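Local coordinates for 5' nucleotidase family protein (Staphylococcus aureus subsp. aureus, PDB 4Q7F) that belongs to the 5' nucleotidase family and carries a two-metal site in a calcineurin-like phosphoesterase fold, joined to a C-terminal domain characteristic of the family, at residues N70-Q75 / N109-Y114; G158-T163 / I202-H207; G208-D213 / F243-Q248. All blocks are in the same frame, centred on the assembly; numbering follows the deposited sequence.

Contact 1 (N70-Q75 / N109-Y114). With MG (magnesium ion), chain B; MN (manganese (II) ion), chain C; 3D1 ((2R,3S,5R)-5-(6-amino-9H-purin-9-yl)-tetrahydro-2-(hydroxymethyl)furan-3-ol), chain D.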
loop_
_atom_site.group_PDB
_atom_site.type_symbol
_atom_site.label_atom_id
_atom_site.label_comp_id
_atom_site.label_asym_id
_atom_site.label_seq_id
_atom_site.Cartn_x
_atom_site.Cartn_y
_atom_site.Cartn_z
ATOM N N ASN A 70 -0.980 12.021 5.883
ATOM C CA ASN A 70 -0.343 11.003 6.726
ATOM C C ASN A 70 0.356 9.863 5.993
ATOM O O ASN A 70 0.414 8.705 6.502
ATOM C CB ASN A 70 -1.358 10.442 7.747
ATOM C CG ASN A 70 -0.686 9.611 8.846
ATOM O OD1 ASN A 70 0.374 9.994 9.379
ATOM N ND2 ASN A 70 -1.283 8.472 9.185
ATOM N N GLY A 71 0.908 10.153 4.810
ATOM C CA GLY A 71 1.706 9.144 4.101
ATOM C C GLY A 71 1.080 8.388 2.947
ATOM O O GLY A 71 -0.136 8.331 2.796
ATOM N N ASP A 72 1.947 7.783 2.145
ATOM C CA ASP A 72 1.541 7.028 0.954
ATOM C C ASP A 72 0.895 7.970 -0.022
ATOM O O ASP A 72 -0.244 7.757 -0.472
ATOM C CB ASP A 72 0.644 5.821 1.283
ATOM C CG ASP A 72 1.450 4.584 1.687
ATOM O OD1 ASP A 72 2.698 4.687 1.808
ATOM O OD2 ASP A 72 0.834 3.513 1.894
ATOM N N PHE A 73 1.646 9.006 -0.366
ATOM C CA PHE A 73 1.185 10.024 -1.287
ATOM C C PHE A 73 1.960 10.071 -2.599
ATOM O O PHE A 73 1.520 10.690 -3.561
ATOM C CB PHE A 73 1.281 11.422 -0.645
ATOM C CG PHE A 73 2.693 11.894 -0.372
ATOM C CD1 PHE A 73 3.404 12.599 -1.332
ATOM C CD2 PHE A 73 3.299 11.643 0.841
ATOM C CE1 PHE A 73 4.679 13.027 -1.085
ATOM C CE2 PHE A 73 4.569 12.092 1.105
ATOM C CZ PHE A 73 5.269 12.778 0.135
ATOM N N LEU A 74 3.089 9.404 -2.662
ATOM C CA LEU A 74 3.963 9.521 -3.835
ATOM C C LEU A 74 3.836 8.393 -4.838
ATOM O O LEU A 74 4.316 8.499 -5.959
ATOM C CB LEU A 74 5.397 9.663 -3.314
ATOM C CG LEU A 74 6.522 10.086 -4.234
ATOM C CD1 LEU A 74 6.240 11.442 -4.861
ATOM C CD2 LEU A 74 7.795 10.124 -3.390
ATOM N N GLN A 75 3.169 7.319 -4.445
ATOM C CA GLN A 75 2.980 6.153 -5.307
ATOM C C GLN A 75 1.563 5.623 -5.155
ATOM O O GLN A 75 0.934 5.794 -4.110
ATOM C CB GLN A 75 3.978 5.057 -4.899
ATOM C CG GLN A 75 3.951 3.764 -5.731
ATOM C CD GLN A 75 2.809 2.816 -5.378
ATOM O OE1 GLN A 75 2.243 2.869 -4.281
ATOM N NE2 GLN A 75 2.473 1.928 -6.312
ATOM N N ASN A 109 5.338 3.913 3.635
ATOM C CA ASN A 109 6.282 3.013 3.015
ATOM C C ASN A 109 6.456 3.193 1.510
ATOM O O ASN A 109 7.555 3.000 0.989
ATOM C CB ASN A 109 5.938 1.537 3.312
ATOM C CG ASN A 109 4.535 1.163 2.875
ATOM O OD1 ASN A 109 3.549 1.647 3.437
ATOM N ND2 ASN A 109 4.438 0.249 1.918
ATOM N N HIS A 110 5.383 3.535 0.812
ATOM C CA HIS A 110 5.424 3.724 -0.640
ATOM C C HIS A 110 6.182 4.955 -1.097
ATOM O O HIS A 110 6.487 5.095 -2.284
ATOM C CB HIS A 110 4.006 3.621 -1.238
ATOM C CG HIS A 110 3.407 2.266 -1.068
ATOM N ND1 HIS A 110 3.785 1.197 -1.848
ATOM C CD2 HIS A 110 2.512 1.779 -0.174
ATOM C CE1 HIS A 110 3.129 0.117 -1.464
ATOM N NE2 HIS A 110 2.370 0.438 -0.431
ATOM N N GLU A 111 6.502 5.851 -0.164
ATOM C CA GLU A 111 7.363 6.984 -0.496
ATOM C C GLU A 111 8.767 6.570 -0.911
ATOM O O GLU A 111 9.500 7.369 -1.495
ATOM C CB GLU A 111 7.448 7.980 0.657
ATOM C CG GLU A 111 6.480 9.143 0.496
ATOM C CD GLU A 111 5.048 8.739 0.728
ATOM O OE1 GLU A 111 4.330 8.553 -0.270
ATOM O OE2 GLU A 111 4.662 8.572 1.897
ATOM N N PHE A 112 9.148 5.319 -0.600
ATOM C CA PHE A 112 10.457 4.793 -0.961
ATOM C C PHE A 112 10.465 3.980 -2.275
ATOM O O PHE A 112 11.533 3.682 -2.801
ATOM C CB PHE A 112 10.989 3.924 0.201
ATOM C CG PHE A 112 11.173 4.695 1.490
ATOM C CD1 PHE A 112 12.380 5.342 1.765
ATOM C CD2 PHE A 112 10.131 4.801 2.418
ATOM C CE1 PHE A 112 12.557 6.054 2.942
ATOM C CE2 PHE A 112 10.294 5.535 3.590
ATOM C CZ PHE A 112 11.518 6.139 3.863
ATOM N N ASN A 113 9.277 3.650 -2.800
ATOM C CA ASN A 113 9.120 2.821 -3.998
ATOM C C ASN A 113 9.907 3.241 -5.223
ATOM O O ASN A 113 10.161 2.413 -6.072
ATOM C CB ASN A 113 7.639 2.759 -4.453
ATOM C CG ASN A 113 6.771 1.794 -3.636
ATOM O OD1 ASN A 113 5.595 1.606 -3.974
ATOM N ND2 ASN A 113 7.332 1.161 -2.607
ATOM N N TYR A 114 10.233 4.520 -5.354
ATOM C CA TYR A 114 10.949 4.989 -6.538
ATOM C C TYR A 114 12.382 5.412 -6.259
ATOM O O TYR A 114 13.003 6.082 -7.086
ATOM C CB TYR A 114 10.195 6.170 -7.159
ATOM C CG TYR A 114 8.773 5.858 -7.591
ATOM C CD1 TYR A 114 8.523 4.970 -8.626
ATOM C CD2 TYR A 114 7.688 6.473 -6.976
ATOM C CE1 TYR A 114 7.235 4.693 -9.034
ATOM C CE2 TYR A 114 6.390 6.209 -7.376
ATOM C CZ TYR A 114 6.165 5.325 -8.405
ATOM O OH TYR A 114 4.866 5.071 -8.809
HETATM MG MG MG B . 1.367 2.177 3.668
HETATM MN MN MN C . -1.202 2.815 1.598
HETATM O "O5'" 3D1 D . 1.570 -4.188 4.033
HETATM C "C5'" 3D1 D . 1.961 -4.372 2.676
HETATM C "C4'" 3D1 D . 2.039 -3.037 1.955
HETATM O "O4'" 3D1 D . 2.687 -3.284 0.716
HETATM C "C1'" 3D1 D . 1.796 -3.118 -0.391
HETATM N N9 3D1 D . 2.017 -4.221 -1.367
HETATM C C4 3D1 D . 2.962 -4.152 -2.294
HETATM N N3 3D1 D . 3.886 -3.218 -2.616
HETATM C C2 3D1 D . 4.740 -3.428 -3.636
HETATM N N1 3D1 D . 4.735 -4.568 -4.379
HETATM C C6 3D1 D . 3.863 -5.578 -4.158
HETATM N N6 3D1 D . 3.896 -6.703 -4.923
HETATM C C5 3D1 D . 2.903 -5.417 -3.045
HETATM N N7 3D1 D . 1.902 -6.138 -2.498
HETATM C C8 3D1 D . 1.377 -5.415 -1.476
HETATM C "C2'" 3D1 D . 0.395 -2.996 0.192
HETATM C "C3'" 3D1 D . 0.703 -2.418 1.561
HETATM O "O3'" 3D1 D . 0.841 -0.987 1.431
HETATM O O HOH W 1 -0.430 1.030 2.756
HETATM O O HOH W 2 -0.722 0.849 0.233
#

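Contact 2 (G158-T163 / I202-H207). With MG (magnesium ion), chain B.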
loop_
_atom_site.group_PDB
_atom_site.type_symbol
_atom_site.label_atom_id
_atom_site.label_comp_id
_atom_site.label_asym_id
_atom_site.label_seq_id
_atom_site.Cartn_x
_atom_site.Cartn_y
_atom_site.Cartn_z
ATOM N N GLY A 158 2.079 19.472 20.578
ATOM C CA GLY A 158 3.282 18.787 20.145
ATOM C C GLY A 158 2.891 17.679 19.184
ATOM O O GLY A 158 1.991 16.887 19.476
ATOM N N VAL A 159 3.547 17.637 18.031
ATOM C CA VAL A 159 3.230 16.645 17.023
ATOM C C VAL A 159 4.440 15.782 16.723
ATOM O O VAL A 159 5.540 16.283 16.505
ATOM C CB VAL A 159 2.767 17.291 15.701
ATOM C CG1 VAL A 159 2.327 16.215 14.719
ATOM C CG2 VAL A 159 1.625 18.247 15.946
ATOM N N ILE A 160 4.242 14.476 16.732
ATOM C CA ILE A 160 5.317 13.577 16.392
ATOM C C ILE A 160 4.880 12.691 15.231
ATOM O O ILE A 160 3.792 12.116 15.266
ATOM C CB ILE A 160 5.780 12.721 17.594
ATOM C CG1 ILE A 160 6.945 11.823 17.171
ATOM C CG2 ILE A 160 4.644 11.873 18.157
ATOM C CD1 ILE A 160 7.621 11.110 18.337
ATOM N N GLY A 161 5.732 12.617 14.204
ATOM C CA GLY A 161 5.501 11.791 13.021
ATOM C C GLY A 161 6.283 10.487 13.098
ATOM O O GLY A 161 7.474 10.465 13.407
ATOM N N LEU A 162 5.599 9.393 12.813
ATOM C CA LEU A 162 6.177 8.063 12.879
ATOM C C LEU A 162 5.730 7.241 11.702
ATOM O O LEU A 162 4.642 7.464 11.153
ATOM C CB LEU A 162 5.742 7.376 14.167
ATOM C CG LEU A 162 6.315 8.004 15.433
ATOM C CD1 LEU A 162 5.540 7.610 16.689
ATOM C CD2 LEU A 162 7.793 7.671 15.548
ATOM N N THR A 163 6.570 6.276 11.332
ATOM C CA THR A 163 6.313 5.425 10.183
ATOM C C THR A 163 6.507 3.936 10.524
ATOM O O THR A 163 7.370 3.559 11.322
ATOM C CB THR A 163 7.270 5.811 9.030
ATOM O OG1 THR A 163 7.076 7.195 8.657
ATOM C CG2 THR A 163 7.031 4.937 7.822
ATOM N N ILE A 202 -0.823 16.473 22.815
ATOM C CA ILE A 202 0.040 15.609 22.015
ATOM C C ILE A 202 -0.730 14.919 20.897
ATOM O O ILE A 202 -1.778 14.315 21.125
ATOM C CB ILE A 202 0.732 14.569 22.905
ATOM C CG1 ILE A 202 1.719 15.306 23.827
ATOM C CG2 ILE A 202 1.451 13.527 22.050
ATOM C CD1 ILE A 202 2.214 14.502 24.996
ATOM N N VAL A 203 -0.174 15.027 19.695
ATOM C CA VAL A 203 -0.740 14.461 18.494
ATOM C C VAL A 203 0.294 13.550 17.874
ATOM O O VAL A 203 1.406 13.976 17.569
ATOM C CB VAL A 203 -1.077 15.567 17.464
ATOM C CG1 VAL A 203 -1.640 14.979 16.170
ATOM C CG2 VAL A 203 -2.043 16.577 18.056
ATOM N N VAL A 204 -0.065 12.281 17.727
ATOM C CA VAL A 204 0.788 11.312 17.093
ATOM C C VAL A 204 0.270 11.045 15.683
ATOM O O VAL A 204 -0.911 10.684 15.515
ATOM C CB VAL A 204 0.785 9.967 17.852
ATOM C CG1 VAL A 204 1.609 8.951 17.083
ATOM C CG2 VAL A 204 1.323 10.138 19.265
ATOM N N CYS A 205 1.118 11.240 14.676
ATOM C CA CYS A 205 0.749 10.925 13.290
ATOM C C CYS A 205 1.612 9.753 12.874
ATOM O O CYS A 205 2.788 9.902 12.543
ATOM C CB CYS A 205 0.936 12.081 12.324
ATOM S SG CYS A 205 -0.111 13.502 12.660
ATOM N N TYR A 206 0.999 8.579 12.896
ATOM C CA TYR A 206 1.671 7.334 12.612
ATOM C C TYR A 206 1.209 6.721 11.316
ATOM O O TYR A 206 0.032 6.413 11.168
ATOM C CB TYR A 206 1.365 6.394 13.778
ATOM C CG TYR A 206 1.826 4.957 13.647
ATOM C CD1 TYR A 206 3.120 4.637 13.240
ATOM C CD2 TYR A 206 0.989 3.919 14.041
ATOM C CE1 TYR A 206 3.540 3.314 13.181
ATOM C CE2 TYR A 206 1.395 2.606 13.982
ATOM C CZ TYR A 206 2.670 2.305 13.556
ATOM O OH TYR A 206 3.050 0.989 13.512
ATOM N N HIS A 207 2.113 6.585 10.348
ATOM C CA HIS A 207 1.742 5.913 9.148
ATOM C C HIS A 207 1.878 4.417 9.445
ATOM O O HIS A 207 2.884 3.820 9.144
ATOM C CB HIS A 207 2.590 6.251 7.954
ATOM C CG HIS A 207 2.054 5.625 6.715
ATOM N ND1 HIS A 207 1.086 6.228 5.954
ATOM C CD2 HIS A 207 2.240 4.396 6.183
ATOM C CE1 HIS A 207 0.751 5.434 4.958
ATOM N NE2 HIS A 207 1.432 4.316 5.077
HETATM MG MG MG B . 1.367 2.177 3.668
HETATM O O HOH W 1 -0.430 1.030 2.756
#

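Contact 3 (G208-D213 / F243-Q248). With MG (magnesium ion), chain B.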
loop_
_atom_site.group_PDB
_atom_site.type_symbol
_atom_site.label_atom_id
_atom_site.label_comp_id
_atom_site.label_asym_id
_atom_site.label_seq_id
_atom_site.Cartn_x
_atom_site.Cartn_y
_atom_site.Cartn_z
ATOM N N GLY A 208 0.859 3.876 10.095
ATOM C CA GLY A 208 0.797 2.486 10.486
ATOM C C GLY A 208 -0.582 2.334 11.101
ATOM O O GLY A 208 -1.303 3.346 11.277
ATOM N N GLY A 209 -0.948 1.106 11.447
ATOM C CA GLY A 209 -2.273 0.839 11.997
ATOM C C GLY A 209 -2.330 0.031 13.281
ATOM O O GLY A 209 -1.423 0.099 14.123
ATOM N N PHE A 210 -3.398 -0.753 13.409
ATOM C CA PHE A 210 -3.666 -1.509 14.614
ATOM C C PHE A 210 -3.555 -3.002 14.387
ATOM O O PHE A 210 -4.171 -3.557 13.471
ATOM C CB PHE A 210 -5.046 -1.140 15.159
ATOM C CG PHE A 210 -5.210 0.332 15.368
ATOM C CD1 PHE A 210 -4.509 0.971 16.379
ATOM C CD2 PHE A 210 -5.991 1.088 14.516
ATOM C CE1 PHE A 210 -4.617 2.339 16.560
ATOM C CE2 PHE A 210 -6.106 2.469 14.692
ATOM C CZ PHE A 210 -5.414 3.092 15.714
ATOM N N GLU A 211 -2.759 -3.618 15.257
ATOM C CA GLU A 211 -2.465 -5.047 15.224
ATOM C C GLU A 211 -3.425 -5.854 16.110
ATOM O O GLU A 211 -3.451 -7.097 16.049
ATOM C CB GLU A 211 -1.009 -5.283 15.632
ATOM C CG GLU A 211 -0.655 -5.090 17.112
ATOM C CD GLU A 211 -0.587 -3.650 17.591
ATOM O OE1 GLU A 211 -1.136 -2.746 16.927
ATOM O OE2 GLU A 211 0.015 -3.429 18.669
ATOM N N LYS A 212 -4.188 -5.142 16.938
ATOM C CA LYS A 212 -5.214 -5.738 17.802
ATOM C C LYS A 212 -6.473 -4.896 17.686
ATOM O O LYS A 212 -6.402 -3.708 17.358
ATOM C CB LYS A 212 -4.763 -5.774 19.256
ATOM C CG LYS A 212 -3.665 -6.775 19.536
ATOM C CD LYS A 212 -3.175 -6.657 20.966
ATOM C CE LYS A 212 -2.086 -7.665 21.257
ATOM N NZ LYS A 212 -1.602 -7.526 22.654
ATOM N N ASP A 213 -7.623 -5.523 17.939
ATOM C CA ASP A 213 -8.918 -4.836 17.895
ATOM C C ASP A 213 -8.937 -3.814 19.023
ATOM O O ASP A 213 -8.650 -4.157 20.161
ATOM C CB ASP A 213 -10.047 -5.853 18.080
ATOM C CG ASP A 213 -11.409 -5.202 18.186
ATOM O OD1 ASP A 213 -11.815 -4.489 17.249
ATOM O OD2 ASP A 213 -12.082 -5.420 19.208
ATOM N N PHE A 243 -4.554 10.504 17.969
ATOM C CA PHE A 243 -3.740 9.409 17.428
ATOM C C PHE A 243 -4.189 9.189 15.988
ATOM O O PHE A 243 -5.239 8.568 15.726
ATOM C CB PHE A 243 -3.909 8.151 18.281
ATOM C CG PHE A 243 -2.834 7.111 18.071
ATOM C CD1 PHE A 243 -1.583 7.260 18.659
ATOM C CD2 PHE A 243 -3.076 5.972 17.327
ATOM C CE1 PHE A 243 -0.590 6.305 18.480
ATOM C CE2 PHE A 243 -2.085 5.019 17.140
ATOM C CZ PHE A 243 -0.840 5.184 17.716
ATOM N N ILE A 244 -3.411 9.757 15.066
ATOM C CA ILE A 244 -3.670 9.686 13.637
ATOM C C ILE A 244 -2.923 8.499 13.072
ATOM O O ILE A 244 -1.732 8.323 13.344
ATOM C CB ILE A 244 -3.286 11.032 12.956
ATOM C CG1 ILE A 244 -4.341 12.070 13.327
ATOM C CG2 ILE A 244 -3.179 10.918 11.435
ATOM C CD1 ILE A 244 -4.047 13.498 12.853
ATOM N N THR A 245 -3.646 7.667 12.323
ATOM C CA THR A 245 -3.096 6.457 11.734
ATOM C C THR A 245 -3.416 6.327 10.241
ATOM O O THR A 245 -4.166 7.112 9.681
ATOM C CB THR A 245 -3.603 5.206 12.480
ATOM O OG1 THR A 245 -5.020 5.085 12.344
ATOM C CG2 THR A 245 -3.227 5.270 13.926
ATOM N N GLY A 246 -2.840 5.316 9.600
ATOM C CA GLY A 246 -3.048 5.086 8.167
ATOM C C GLY A 246 -2.563 3.695 7.831
ATOM O O GLY A 246 -2.684 2.781 8.659
ATOM N N HIS A 247 -2.034 3.534 6.612
ATOM C CA HIS A 247 -1.398 2.298 6.145
ATOM C C HIS A 247 -2.288 1.115 5.859
ATOM O O HIS A 247 -2.077 0.418 4.863
ATOM C CB HIS A 247 -0.303 1.867 7.142
ATOM C CG HIS A 247 0.447 0.641 6.741
ATOM N ND1 HIS A 247 1.226 0.589 5.606
ATOM C CD2 HIS A 247 0.576 -0.569 7.338
ATOM C CE1 HIS A 247 1.792 -0.594 5.515
ATOM N NE2 HIS A 247 1.414 -1.319 6.552
ATOM N N GLN A 248 -3.252 0.860 6.741
ATOM C CA GLN A 248 -4.144 -0.263 6.564
ATOM C C GLN A 248 -5.350 0.082 5.699
ATOM O O GLN A 248 -6.091 -0.819 5.327
ATOM C CB GLN A 248 -4.592 -0.795 7.922
ATOM C CG GLN A 248 -3.476 -1.417 8.763
ATOM C CD GLN A 248 -3.986 -1.831 10.145
ATOM O OE1 GLN A 248 -4.704 -1.074 10.794
ATOM N NE2 GLN A 248 -3.634 -3.029 10.584
HETATM MG MG MG B . 1.367 2.177 3.668
HETATM O O HOH W 1 -0.430 1.030 2.756
#

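Contact 1 (N70-Q75 / N109-Y114)
The carboxylate of Glu111 is buried against three successive backbone amides of the 70-75 loop. Its OE2 takes the N-H of Asp72 at 2.8 Å through the syn lone pair, while OE1 receives two: Phe73 N at 2.7 Å, from the syn side and tilted from the carboxylate plane, and Leu74 N, which lies nearly along the C-O axis. A bend in the Glu111 chain at chi2 (72°) turns the carboxylate back over Phe73, where it stacks on one face of the ring with the planes 20° apart and OE1 3.4 Å from CD2. Gly108 N also bonds to OE2, so four backbone N-H groups grip the carboxylate. The two loops follow strands 65-69 and 104-105 and, as in other calcineurin-like phosphoesterases, bring metal ligands to the ends of the sheet strands. Asp72 divides its carboxylate: OD2 bridges magnesium and manganese, whereas OD1 accepts His110 N at 3.1 Å from the syn side, tilted out of the carboxylate plane. Asn109 OD1, from the 109-114 loop, also binds magnesium. The ring of His110 is oriented from both nitrogens, ND1 giving an almost straight in-plane bond (170°) to Asn113 OD1 and NE2 meeting O3' of the bound 3D1 at 2.8 Å. The aliphatic part of Gln75 crosses Tyr114 at about a right angle, with Gln75 CG 3.5 Å from Tyr114 OH, and Leu74 O sits at the edge of the same ring.

Contact 2 (G158-T163 / I202-H207)
Neighbouring parallel strands in the six-stranded mixed sheet of the phosphoesterase domain, 158-163 and 202-207 are joined by a crossover that includes helix 184-198. Their axes lie 4.6 Å apart and diverge by 16°. Five backbone bonds pass alternately between them, among them Cys205 N to Ile160 O at 2.9 Å and His207 N to Leu162 O at 2.8 Å. CA-H groups of Val159 and Gly161 add longer CA-H...O contacts to the carbonyls of Val203 and Cys205. Side chains split between the two faces. On one, Ile160 and Val204 lie side by side and point the same way, their CG2 methyls 3.9 Å apart. Leu162 CD1 reaches the other branch of Val204, CG1, at 4.2 Å, and its CB touches CD1 of Tyr206; that ring turns its edge to the Leu162 carbonyl, and its hydroxyl bonds to Glu228 N. The opposite face pairs Val159 with Val203, and CG1 of Val159 meets Cys205 SG at 4.2 Å. With CG anti to the backbone N (chi1 -174°), His207 extends beyond the strand end, and its NE2 binds magnesium in the plane of the ring at 2.6 Å. Asn70 O accepts a bond from ND1, fixing the ring's rotation. The backbone bonds and apolar pairs set the position of the strand end that carries the metal ligand, while the carbonyl acceptor at ND1 would probably make NE2 a stronger electron donor to the ion.

Contact 3 (G208-D213 / F243-Q248)
Gly208 O accepts Gly246 N at 3.0 Å where the two backbones run nearly at right angles, 92° between the directions of their touching parts, the donor standing above the carbonyl plane. Gly208 CA also lies 3.6 Å from CB of His247, the metal ligand. Farther along, the amide of Gln248 pairs with the backbone of Phe210 in both directions. Its OE1 takes Phe210 N at 2.9 Å from above the amide carbonyl plane, and NE2 gives a bond of 3.0 Å to Phe210 O. The chain of Gln248 is extended beyond CG (chi2 176°), which carries the amide past Gly209, whose CA passes 3.3 Å from OE1 with no side chain in the way. The phenyl of Phe210 turns back toward the strand: CZ rests 3.6 Å from the CG2 methyl of Thr245, and CE1 meets CE2 of Phe243 at 3.7 Å as the two side chains slide past each other in opposite directions. His247 ND1 binds magnesium in its ring plane at 2.5 Å, and its carbonyl accepts the metal-bound water 1; Glu226 OE1 is hydrogen-bonded to NE2. Thr245 OG1 is bonded to Ile262 O. Phe210 and Phe243 both touch strand 259-264 and Leu233 of helix 229-236, while Phe243 also touches Val204 of strand 201-207.

All three contacts are largely buried in the phosphoesterase domain and meet at magnesium, to which contact 1 supplies Asp72 and Asn109, contact 2 His207 and contact 3 His247. Contacts 2 and 3 share one sheet: strands 201-207 and 242-244 are neighbours, with Val204 O 2.7 Å from Ile244 N. Contact 1 follows strands of the sheet containing 65-69 and 104-105 and reaches across through Asn70, whose side-chain amide lies near Tyr206 O and Gly246 N. Chemistry changes with place: regular backbone bonding and aliphatic packing in contact 2, farthest from the chain's centre; side-chain-to-backbone bonds in contacts 1 and 3, from buried carboxylates in the former and an amide in the latter, which adds one backbone bond between glycines.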